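Glutathione reductase (Bartonella henselae, PDB 3O0H) catalyses the reduction of glutathione disulfide to glutathione at the expense of NADPH, working with bound FAD and, as in its relatives, probably a redox-active disulfide. Local coordinates at residues M411-D416 with R420-A425; F30-G35 with H142-S147; A164-N169 with C178-E183. All blocks are in the same frame, centred on the assembly; numbering follows the deposited sequence. Where two conformers were deposited one is given.

Contact 1: residues M411-D416 with R420-A425; sequences MKLVVD and RIVVGA
V414 faces two residues, V423 and G424, across the hairpin formed by M411-D416 and R420-A425. V414 O takes two N-H groups, from V423 N at 2.9 Å and from G424 N at 3.2 Å, while V414 N gives a straighter bond (165°) to G424 O. D416 N reaches I421 O beyond the bulge, and a weak bond from R420 N to D416 O finishes the pairing toward the turn. V423 sits tightly at the bulge: its CG2 lies between its own backbone N and carbonyl carbon, 3.3 Å from V414 O, and also meets V414 CG1, the two side chains crossing at about a right angle. V423 CG1 rests on D416 CB at 3.9 Å. On the face shared by L413, V415, V422 and A425 the side chains meet one another through apolar contacts, and V415 CG1 also rests against the carbonyl oxygens R420 O and I421 O. With CG set beside the backbone N (chi1 -60°) and CD1 extended, L413 turns its other methyl, CD2, to A425 CB at 3.6 Å, and this methyl grazes V422 CG1 at 4.2 Å. V415 and V422 meet more loosely, CG2 to CG2; F452 and L443 from helices 449-454 and 432-444 pack on V422. Charged ends are satisfied outside the pair: K412 NZ bridges to E378, D231 and D233, R420 to E389 and D450, and D416 OD1 reaches ahead to E418 N in the turn. The whole is an antiparallel beta hairpin with a classic beta bulge, inside the central sheet of the dimerisation domain.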
loop_
_atom_site.group_PDB
_atom_site.type_symbol
_atom_site.label_atom_id
_atom_site.label_comp_id
_atom_site.label_asym_id
_atom_site.label_seq_id
_atom_site.Cartn_x
_atom_site.Cartn_y
_atom_site.Cartn_z
ATOM N N MET B 411 12.223 -5.363 2.602
ATOM C CA MET B 411 12.112 -4.039 3.236
ATOM C C MET B 411 13.417 -3.778 3.987
ATOM O O MET B 411 13.938 -4.669 4.697
ATOM C CB MET B 411 10.954 -3.977 4.225
ATOM C CG MET B 411 9.572 -4.049 3.581
ATOM S SD MET B 411 8.208 -4.342 4.778
ATOM C CE MET B 411 6.778 -4.139 3.718
ATOM N N LYS B 412 13.966 -2.583 3.829
ATOM C CA LYS B 412 15.192 -2.257 4.552
ATOM C C LYS B 412 15.129 -0.823 5.073
ATOM O O LYS B 412 14.775 0.086 4.351
ATOM C CB LYS B 412 16.404 -2.508 3.671
ATOM C CG LYS B 412 17.713 -2.194 4.339
ATOM C CD LYS B 412 18.910 -2.710 3.568
ATOM C CE LYS B 412 19.277 -1.814 2.404
ATOM N NZ LYS B 412 20.372 -2.332 1.527
ATOM N N LEU B 413 15.407 -0.631 6.363
ATOM C CA LEU B 413 15.538 0.715 6.910
ATOM C C LEU B 413 17.007 0.977 7.241
ATOM O O LEU B 413 17.695 0.142 7.775
ATOM C CB LEU B 413 14.656 0.853 8.129
ATOM C CG LEU B 413 13.159 0.648 7.934
ATOM C CD1 LEU B 413 12.415 0.698 9.264
ATOM C CD2 LEU B 413 12.619 1.659 6.956
ATOM N N VAL B 414 17.474 2.166 6.892
ATOM C CA VAL B 414 18.843 2.544 7.055
ATOM C C VAL B 414 18.820 3.641 8.118
ATOM O O VAL B 414 18.149 4.658 7.976
ATOM C CB VAL B 414 19.450 3.046 5.764
ATOM C CG1 VAL B 414 20.899 3.481 6.036
ATOM C CG2 VAL B 414 19.433 1.975 4.657
ATOM N N VAL B 415 19.540 3.428 9.193
ATOM C CA VAL B 415 19.355 4.285 10.382
ATOM C C VAL B 415 20.683 4.927 10.811
ATOM O O VAL B 415 21.709 4.261 10.820
ATOM C CB VAL B 415 18.681 3.453 11.510
ATOM C CG1 VAL B 415 18.592 4.251 12.821
ATOM C CG2 VAL B 415 17.276 2.971 11.035
ATOM N N ASP B 416 20.656 6.216 11.153
ATOM C CA ASP B 416 21.826 6.880 11.701
ATOM C C ASP B 416 21.836 6.489 13.168
ATOM O O ASP B 416 20.966 6.878 13.922
ATOM C CB ASP B 416 21.723 8.399 11.478
ATOM C CG ASP B 416 22.808 9.204 12.226
ATOM O OD1 ASP B 416 23.646 8.606 12.909
ATOM O OD2 ASP B 416 22.772 10.445 12.120
ATOM N N ARG B 420 19.517 8.236 15.792
ATOM C CA ARG B 420 18.394 7.278 15.647
ATOM C C ARG B 420 17.430 7.634 14.483
ATOM O O ARG B 420 16.450 6.929 14.256
ATOM C CB ARG B 420 17.642 7.060 16.980
ATOM C CG ARG B 420 18.462 6.236 18.050
ATOM C CD ARG B 420 18.528 4.729 17.701
ATOM N NE ARG B 420 17.277 3.964 17.945
ATOM C CZ ARG B 420 17.046 2.709 17.522
ATOM N NH1 ARG B 420 17.965 2.052 16.814
ATOM N NH2 ARG B 420 15.896 2.085 17.824
ATOM N N ILE B 421 17.733 8.672 13.701
ATOM C CA ILE B 421 16.865 9.041 12.569
ATOM C C ILE B 421 16.938 7.970 11.445
ATOM O O ILE B 421 18.030 7.499 11.076
ATOM C CB ILE B 421 17.199 10.439 12.023
ATOM C CG1 ILE B 421 16.934 11.526 13.088
ATOM C CG2 ILE B 421 16.340 10.729 10.817
ATOM C CD1 ILE B 421 17.466 12.934 12.740
ATOM N N VAL B 422 15.780 7.597 10.907
ATOM C CA VAL B 422 15.729 6.724 9.716
ATOM C C VAL B 422 16.061 7.635 8.542
ATOM O O VAL B 422 15.320 8.588 8.241
ATOM C CB VAL B 422 14.384 6.099 9.490
ATOM C CG1 VAL B 422 14.459 5.140 8.283
ATOM C CG2 VAL B 422 13.905 5.404 10.751
ATOM N N VAL B 423 17.212 7.365 7.932
ATOM C CA VAL B 423 17.747 8.166 6.844
ATOM C C VAL B 423 17.574 7.571 5.463
ATOM O O VAL B 423 17.858 8.242 4.463
ATOM C CB VAL B 423 19.238 8.455 7.048
ATOM C CG1 VAL B 423 19.441 9.252 8.382
ATOM C CG2 VAL B 423 20.078 7.173 7.016
ATOM N N GLY B 424 17.130 6.325 5.388
ATOM C CA GLY B 424 16.828 5.692 4.101
ATOM C C GLY B 424 15.834 4.544 4.288
ATOM O O GLY B 424 15.823 3.902 5.338
ATOM N N ALA B 425 15.016 4.287 3.265
ATOM C CA ALA B 425 14.062 3.191 3.298
ATOM C C ALA B 425 13.872 2.699 1.855
ATOM O O ALA B 425 13.651 3.505 0.930
ATOM C CB ALA B 425 12.689 3.638 3.910
#

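Contact 2: residues F30-G35 with H142-S147; sequences FVIGSG and HTLELS. With FAD (flavin-adenine dinucleotide), chain H.
F30 meets L144 and L146 on two aspects of its ring. Starting at F30 CB, the first neighbour is L144 CD2 at 4.0 Å. The ring is carried out from the strand with CG anti to the backbone N (chi1 -167°), and F30 CG comes closest to the same methyl, at 3.7 Å. L144 CD2 stands over one face, 3.9 Å from the F30 ring centroid and 20° off the normal, a CH-pi contact displaced toward the CG side. Farther along one flank, F30 CD1 and CE1 both touch L144 CG. At the tip the partner changes: F30 CZ meets L146 CD2, which lies at the edge near the ring plane. Strand 27-32 is central in the parallel sheet of a Rossmann-type FAD domain and runs into a glycine-rich turn fitting GxGxxG, whereas strand 143-146 is the middle of a small antiparallel sheet laid over it. I32 bridges the leucine packing and the cofactor with different branches. Its CD1 touches L144 CD1 at 4.0 Å, and its CG2 packs against adenine, 3.6 Å from FAD C6A. Past I32 the chain passes the cofactor closely, G33 CA lying 3.2 Å from FAD O4B and G35 CA equally near FAD O5B.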
loop_
_atom_site.group_PDB
_atom_site.type_symbol
_atom_site.label_atom_id
_atom_site.label_comp_id
_atom_site.label_asym_id
_atom_site.label_seq_id
_atom_site.Cartn_x
_atom_site.Cartn_y
_atom_site.Cartn_z
ATOM N N PHE B 30 3.499 33.996 -20.956
ATOM C CA PHE B 30 3.511 33.008 -22.047
ATOM C C PHE B 30 4.282 31.807 -21.551
ATOM O O PHE B 30 5.485 31.904 -21.225
ATOM C CB PHE B 30 4.182 33.562 -23.305
ATOM C CG PHE B 30 3.968 32.747 -24.547
ATOM C CD1 PHE B 30 4.619 31.540 -24.722
ATOM C CD2 PHE B 30 3.129 33.213 -25.568
ATOM C CE1 PHE B 30 4.474 30.788 -25.916
ATOM C CE2 PHE B 30 2.951 32.493 -26.710
ATOM C CZ PHE B 30 3.640 31.251 -26.904
ATOM N N VAL B 31 3.614 30.658 -21.578
ATOM C CA VAL B 31 4.219 29.402 -21.113
ATOM C C VAL B 31 4.569 28.545 -22.324
ATOM O O VAL B 31 3.710 28.299 -23.171
ATOM C CB VAL B 31 3.305 28.668 -20.160
ATOM C CG1 VAL B 31 3.953 27.324 -19.660
ATOM C CG2 VAL B 31 2.954 29.578 -18.976
ATOM N N ILE B 32 5.824 28.075 -22.376
ATOM C CA ILE B 32 6.292 27.226 -23.472
ATOM C C ILE B 32 6.286 25.786 -23.025
ATOM O O ILE B 32 7.144 25.381 -22.273
ATOM C CB ILE B 32 7.715 27.611 -23.992
ATOM C CG1 ILE B 32 7.783 29.110 -24.297
ATOM C CG2 ILE B 32 8.080 26.782 -25.276
ATOM C CD1 ILE B 32 9.265 29.693 -24.582
ATOM N N GLY B 33 5.275 25.037 -23.483
ATOM C CA GLY B 33 5.121 23.608 -23.184
ATOM C C GLY B 33 3.994 23.400 -22.161
ATOM O O GLY B 33 3.956 24.046 -21.152
ATOM N N SER B 34 3.050 22.528 -22.493
ATOM C CA SER B 34 1.908 22.236 -21.664
ATOM C C SER B 34 2.034 20.870 -21.014
ATOM O O SER B 34 1.085 20.106 -21.016
ATOM C CB SER B 34 0.623 22.328 -22.484
ATOM O OG SER B 34 -0.518 22.399 -21.638
ATOM N N GLY B 35 3.201 20.556 -20.450
ATOM C CA GLY B 35 3.346 19.302 -19.715
ATOM C C GLY B 35 3.065 19.481 -18.233
ATOM O O GLY B 35 2.378 20.415 -17.827
ATOM N N HIS B 142 11.321 39.186 -25.142
ATOM C CA HIS B 142 9.886 39.286 -24.864
ATOM C C HIS B 142 8.976 38.764 -25.973
ATOM O O HIS B 142 7.743 38.871 -25.874
ATOM C CB HIS B 142 9.543 40.751 -24.622
ATOM C CG HIS B 142 9.915 41.217 -23.262
ATOM N ND1 HIS B 142 9.211 40.838 -22.135
ATOM C CD2 HIS B 142 10.912 42.031 -22.839
ATOM C CE1 HIS B 142 9.773 41.388 -21.076
ATOM N NE2 HIS B 142 10.789 42.134 -21.476
ATOM N N THR B 143 9.543 38.136 -26.992
ATOM C CA THR B 143 8.761 37.793 -28.166
ATOM C C THR B 143 8.993 36.355 -28.585
ATOM O O THR B 143 10.140 35.912 -28.710
ATOM C CB THR B 143 9.116 38.714 -29.360
ATOM O OG1 THR B 143 9.168 40.078 -28.913
ATOM C CG2 THR B 143 8.094 38.565 -30.491
ATOM N N LEU B 144 7.889 35.639 -28.815
ATOM C CA LEU B 144 7.939 34.293 -29.308
ATOM C C LEU B 144 7.383 34.247 -30.710
ATOM O O LEU B 144 6.514 35.068 -31.059
ATOM C CB LEU B 144 7.103 33.378 -28.447
ATOM C CG LEU B 144 7.459 33.240 -26.974
ATOM C CD1 LEU B 144 8.981 33.069 -26.786
ATOM C CD2 LEU B 144 6.847 34.409 -26.097
ATOM N N GLU B 145 7.864 33.280 -31.488
ATOM C CA GLU B 145 7.313 32.988 -32.781
ATOM C C GLU B 145 6.711 31.597 -32.805
ATOM O O GLU B 145 7.292 30.646 -32.274
ATOM C CB GLU B 145 8.380 33.145 -33.856
ATOM C CG GLU B 145 7.830 32.967 -35.274
ATOM C CD GLU B 145 8.850 33.284 -36.381
ATOM O OE1 GLU B 145 8.982 32.476 -37.287
ATOM O OE2 GLU B 145 9.473 34.357 -36.385
ATOM N N LEU B 146 5.502 31.499 -33.361
ATOM C CA LEU B 146 4.813 30.225 -33.490
ATOM C C LEU B 146 5.274 29.613 -34.800
ATOM O O LEU B 146 5.075 30.189 -35.874
ATOM C CB LEU B 146 3.274 30.396 -33.449
ATOM C CG LEU B 146 2.717 31.048 -32.184
ATOM C CD1 LEU B 146 1.199 31.196 -32.284
ATOM C CD2 LEU B 146 3.082 30.279 -30.950
ATOM N N SER B 147 5.932 28.457 -34.716
ATOM C CA SER B 147 6.416 27.741 -35.899
ATOM C C SER B 147 5.387 27.496 -36.997
ATOM O O SER B 147 5.700 27.655 -38.147
ATOM C CB SER B 147 7.091 26.411 -35.498
ATOM O OG SER B 147 8.149 26.669 -34.559
HETATM P PA FAD H . 6.837 17.573 -20.126
HETATM O O1A FAD H . 7.717 16.644 -20.905
HETATM O O2A FAD H . 5.715 16.892 -19.391
HETATM O O5B FAD H . 6.221 18.737 -21.030
HETATM C C5B FAD H . 6.956 19.472 -21.986
HETATM C C4B FAD H . 5.965 19.824 -23.076
HETATM O O4B FAD H . 6.471 20.849 -23.918
HETATM C C3B FAD H . 5.606 18.657 -23.988
HETATM O O3B FAD H . 4.184 18.512 -24.068
HETATM C C2B FAD H . 6.182 19.039 -25.338
HETATM O O2B FAD H . 5.365 18.580 -26.388
HETATM C C1B FAD H . 6.173 20.529 -25.312
HETATM N N9A FAD H . 7.218 21.316 -25.988
HETATM C C8A FAD H . 8.570 21.163 -25.903
HETATM N N7A FAD H . 9.152 22.181 -26.556
HETATM C C5A FAD H . 8.157 22.978 -27.047
HETATM C C6A FAD H . 8.159 24.176 -27.712
HETATM N N6A FAD H . 9.288 24.794 -28.092
HETATM N N1A FAD H . 6.959 24.758 -28.042
HETATM C C2A FAD H . 5.784 24.155 -27.660
HETATM N N3A FAD H . 5.776 22.988 -26.972
HETATM C C4A FAD H . 6.962 22.454 -26.644
HETATM N N1 FAD H . 7.870 10.608 -13.925
HETATM C C2 FAD H . 7.320 10.223 -12.719
HETATM O O2 FAD H . 7.239 11.000 -11.734
HETATM N N3 FAD H . 6.844 8.978 -12.587
HETATM C C4 FAD H . 6.845 8.061 -13.626
HETATM O O4 FAD H . 6.340 6.953 -13.406
HETATM C C4X FAD H . 7.399 8.442 -14.848
HETATM N N5 FAD H . 7.417 7.592 -15.921
HETATM C C5X FAD H . 7.946 8.048 -17.128
HETATM C C6 FAD H . 7.971 7.167 -18.194
HETATM C C7 FAD H . 8.472 7.566 -19.426
HETATM C C7M FAD H . 8.462 6.566 -20.569
HETATM C C8 FAD H . 8.945 8.853 -19.589
HETATM C C8M FAD H . 9.534 9.301 -20.911
HETATM C C9 FAD H . 8.949 9.735 -18.515
HETATM C C9A FAD H . 8.450 9.328 -17.273
HETATM N N10 FAD H . 8.421 10.171 -16.176
HETATM C C10 FAD H . 7.884 9.741 -14.989
HETATM C "C1'" FAD H . 8.949 11.550 -16.231
HETATM C "C2'" FAD H . 7.893 12.604 -16.455
HETATM O "O2'" FAD H . 7.264 12.355 -17.697
HETATM C "C3'" FAD H . 8.574 13.947 -16.479
HETATM O "O3'" FAD H . 9.449 14.151 -15.384
HETATM C "C4'" FAD H . 7.549 15.053 -16.611
HETATM O "O4'" FAD H . 6.760 14.802 -17.778
HETATM C "C5'" FAD H . 8.229 16.408 -16.761
HETATM O "O5'" FAD H . 7.243 17.464 -16.820
HETATM P P FAD H . 7.664 18.774 -17.646
HETATM O O1P FAD H . 6.607 19.842 -17.469
HETATM O O2P FAD H . 9.053 19.209 -17.231
HETATM O O3P FAD H . 7.845 18.373 -19.168
#

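Contact 3: residues A164-N169 with C178-E183; sequences AKIVSN and CLTSNE
I166 and T180 make the central touch between A164-N169 and C178-E183. The first segment enters as a short strand paired with strand 286-288, K165 bonding through its backbone to V287. Next comes I166, whose CG1 is placed beside the backbone N and whose second torsion, 144°, is well short of fully extended. That rotation brings CD1 against T180 OG1 at 3.3 Å and T180 CB at 3.6 Å. The same methyl also meets S181 OG, at 4.0 Å, and the amide carbon N182 CG, at 3.8 Å, so one carbon fits among three polar side chains. V167 then bonds through its backbone to G285, and N169 closes the segment with OD1 held by T284. Opposite I166, T180 OG1 donates to E183 OE1 at 2.6 Å and accepts from N182 N, an ST turn; T180 N adds a second bond to E183 OE1, met nearly along its C-O axis. S181, next in line, belongs to the FAD pocket and touches the cofactor. No hydrogen bond crosses the contact: the I166 methyl can offer only van der Waals contact, while the T180 hydroxyl is engaged as donor and acceptor within its own loop, in a turn that holds its own shape.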
loop_
_atom_site.group_PDB
_atom_site.type_symbol
_atom_site.label_atom_id
_atom_site.label_comp_id
_atom_site.label_asym_id
_atom_site.label_seq_id
_atom_site.Cartn_x
_atom_site.Cartn_y
_atom_site.Cartn_z
ATOM N N ALA B 164 12.079 17.338 -21.424
ATOM C CA ALA B 164 13.261 16.662 -21.823
ATOM C C ALA B 164 12.994 15.935 -23.180
ATOM O O ALA B 164 11.835 15.911 -23.707
ATOM C CB ALA B 164 13.711 15.665 -20.717
ATOM N N LYS B 165 14.051 15.380 -23.734
ATOM C CA LYS B 165 14.058 14.742 -25.035
ATOM C C LYS B 165 14.985 13.559 -24.954
ATOM O O LYS B 165 15.994 13.636 -24.317
ATOM C CB LYS B 165 14.687 15.714 -26.050
ATOM C CG LYS B 165 13.898 15.964 -27.295
ATOM C CD LYS B 165 14.788 16.514 -28.418
ATOM C CE LYS B 165 13.916 16.722 -29.664
ATOM N NZ LYS B 165 14.698 17.154 -30.825
ATOM N N ILE B 166 14.700 12.519 -25.717
ATOM C CA ILE B 166 15.553 11.353 -25.807
ATOM C C ILE B 166 16.884 11.769 -26.407
ATOM O O ILE B 166 16.934 12.619 -27.285
ATOM C CB ILE B 166 14.840 10.244 -26.651
ATOM C CG1 ILE B 166 13.512 9.849 -25.928
ATOM C CG2 ILE B 166 15.782 9.091 -26.793
ATOM C CD1 ILE B 166 12.209 9.483 -26.777
ATOM N N VAL B 167 17.967 11.271 -25.842
ATOM C CA VAL B 167 19.293 11.473 -26.399
ATOM C C VAL B 167 19.380 10.882 -27.815
ATOM O O VAL B 167 18.713 9.910 -28.147
ATOM C CB VAL B 167 20.417 10.801 -25.552
ATOM C CG1 VAL B 167 20.645 11.532 -24.254
ATOM C CG2 VAL B 167 20.099 9.331 -25.307
ATOM N N SER B 168 20.241 11.471 -28.623
ATOM C CA SER B 168 20.319 11.170 -30.056
ATOM C C SER B 168 20.525 9.706 -30.431
ATOM O O SER B 168 19.770 9.150 -31.259
ATOM C CB SER B 168 21.439 11.987 -30.675
ATOM O OG SER B 168 21.766 11.446 -31.927
ATOM N N ASN B 169 21.544 9.084 -29.840
ATOM C CA ASN B 169 21.898 7.690 -30.152
ATOM C C ASN B 169 22.624 7.584 -31.517
ATOM O O ASN B 169 22.834 6.483 -32.025
ATOM C CB ASN B 169 20.660 6.733 -30.095
ATOM C CG ASN B 169 20.016 6.612 -28.664
ATOM O OD1 ASN B 169 20.645 6.088 -27.742
ATOM N ND2 ASN B 169 18.733 7.055 -28.511
ATOM N N CYS B 178 15.399 1.931 -34.542
ATOM C CA CYS B 178 14.910 1.543 -33.242
ATOM C C CYS B 178 13.745 2.422 -32.788
ATOM O O CYS B 178 13.607 3.564 -33.210
ATOM C CB CYS B 178 16.011 1.617 -32.203
ATOM S SG CYS B 178 17.446 0.559 -32.610
ATOM N N LEU B 179 12.951 1.854 -31.893
ATOM C CA LEU B 179 11.852 2.537 -31.247
ATOM C C LEU B 179 12.373 3.250 -30.022
ATOM O O LEU B 179 13.412 2.850 -29.454
ATOM C CB LEU B 179 10.843 1.507 -30.742
ATOM C CG LEU B 179 10.127 0.584 -31.725
ATOM C CD1 LEU B 179 9.534 -0.594 -30.940
ATOM C CD2 LEU B 179 9.061 1.272 -32.499
ATOM N N THR B 180 11.636 4.271 -29.596
ATOM C CA THR B 180 11.839 4.844 -28.279
ATOM C C THR B 180 10.518 4.797 -27.477
ATOM O O THR B 180 9.489 4.263 -27.968
ATOM C CB THR B 180 12.311 6.278 -28.399
ATOM O OG1 THR B 180 11.220 7.104 -28.823
ATOM C CG2 THR B 180 13.508 6.377 -29.400
ATOM N N SER B 181 10.529 5.388 -26.271
ATOM C CA SER B 181 9.326 5.422 -25.452
ATOM C C SER B 181 8.251 6.219 -26.176
ATOM O O SER B 181 7.058 6.029 -25.904
ATOM C CB SER B 181 9.579 6.025 -24.043
ATOM O OG SER B 181 10.105 7.316 -24.146
ATOM N N ASN B 182 8.646 7.092 -27.114
ATOM C CA ASN B 182 7.675 7.820 -27.929
ATOM C C ASN B 182 6.836 6.918 -28.863
ATOM O O ASN B 182 5.727 7.318 -29.277
ATOM C CB ASN B 182 8.356 8.911 -28.755
ATOM C CG ASN B 182 8.683 10.172 -27.928
ATOM O OD1 ASN B 182 8.365 10.260 -26.726
ATOM N ND2 ASN B 182 9.299 11.158 -28.582
ATOM N N GLU B 183 7.356 5.740 -29.208
ATOM C CA GLU B 183 6.716 4.859 -30.205
ATOM C C GLU B 183 6.219 3.545 -29.603
ATOM O O GLU B 183 5.319 2.931 -30.152
ATOM C CB GLU B 183 7.687 4.541 -31.347
ATOM C CG GLU B 183 8.008 5.737 -32.239
ATOM C CD GLU B 183 9.096 6.636 -31.628
ATOM O OE1 GLU B 183 10.020 6.142 -30.947
ATOM O OE2 GLU B 183 8.996 7.846 -31.811
#

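Contact 1 is the most extensive of the three and the only one built on hydrogen bonds between its segments; it lies in the dimerisation domain, across the chain's centre from the other two. Contacts 1 and 2 are buried, contact 3 only partly. Contact 2 includes three residues of the FAD pocket and contact 3 one, S181, yet their nearest atoms are about 9 Å apart and they use different strands. Contact 2 spans more than a hundred residues of sequence, contact 3 only a few. Backbone bonds join neighbouring strands of one sheet in contact 1, hydrocarbon packing joins two separate sheets in contact 2, and in contact 3 a strand's methyl rests on a self-bonded loop.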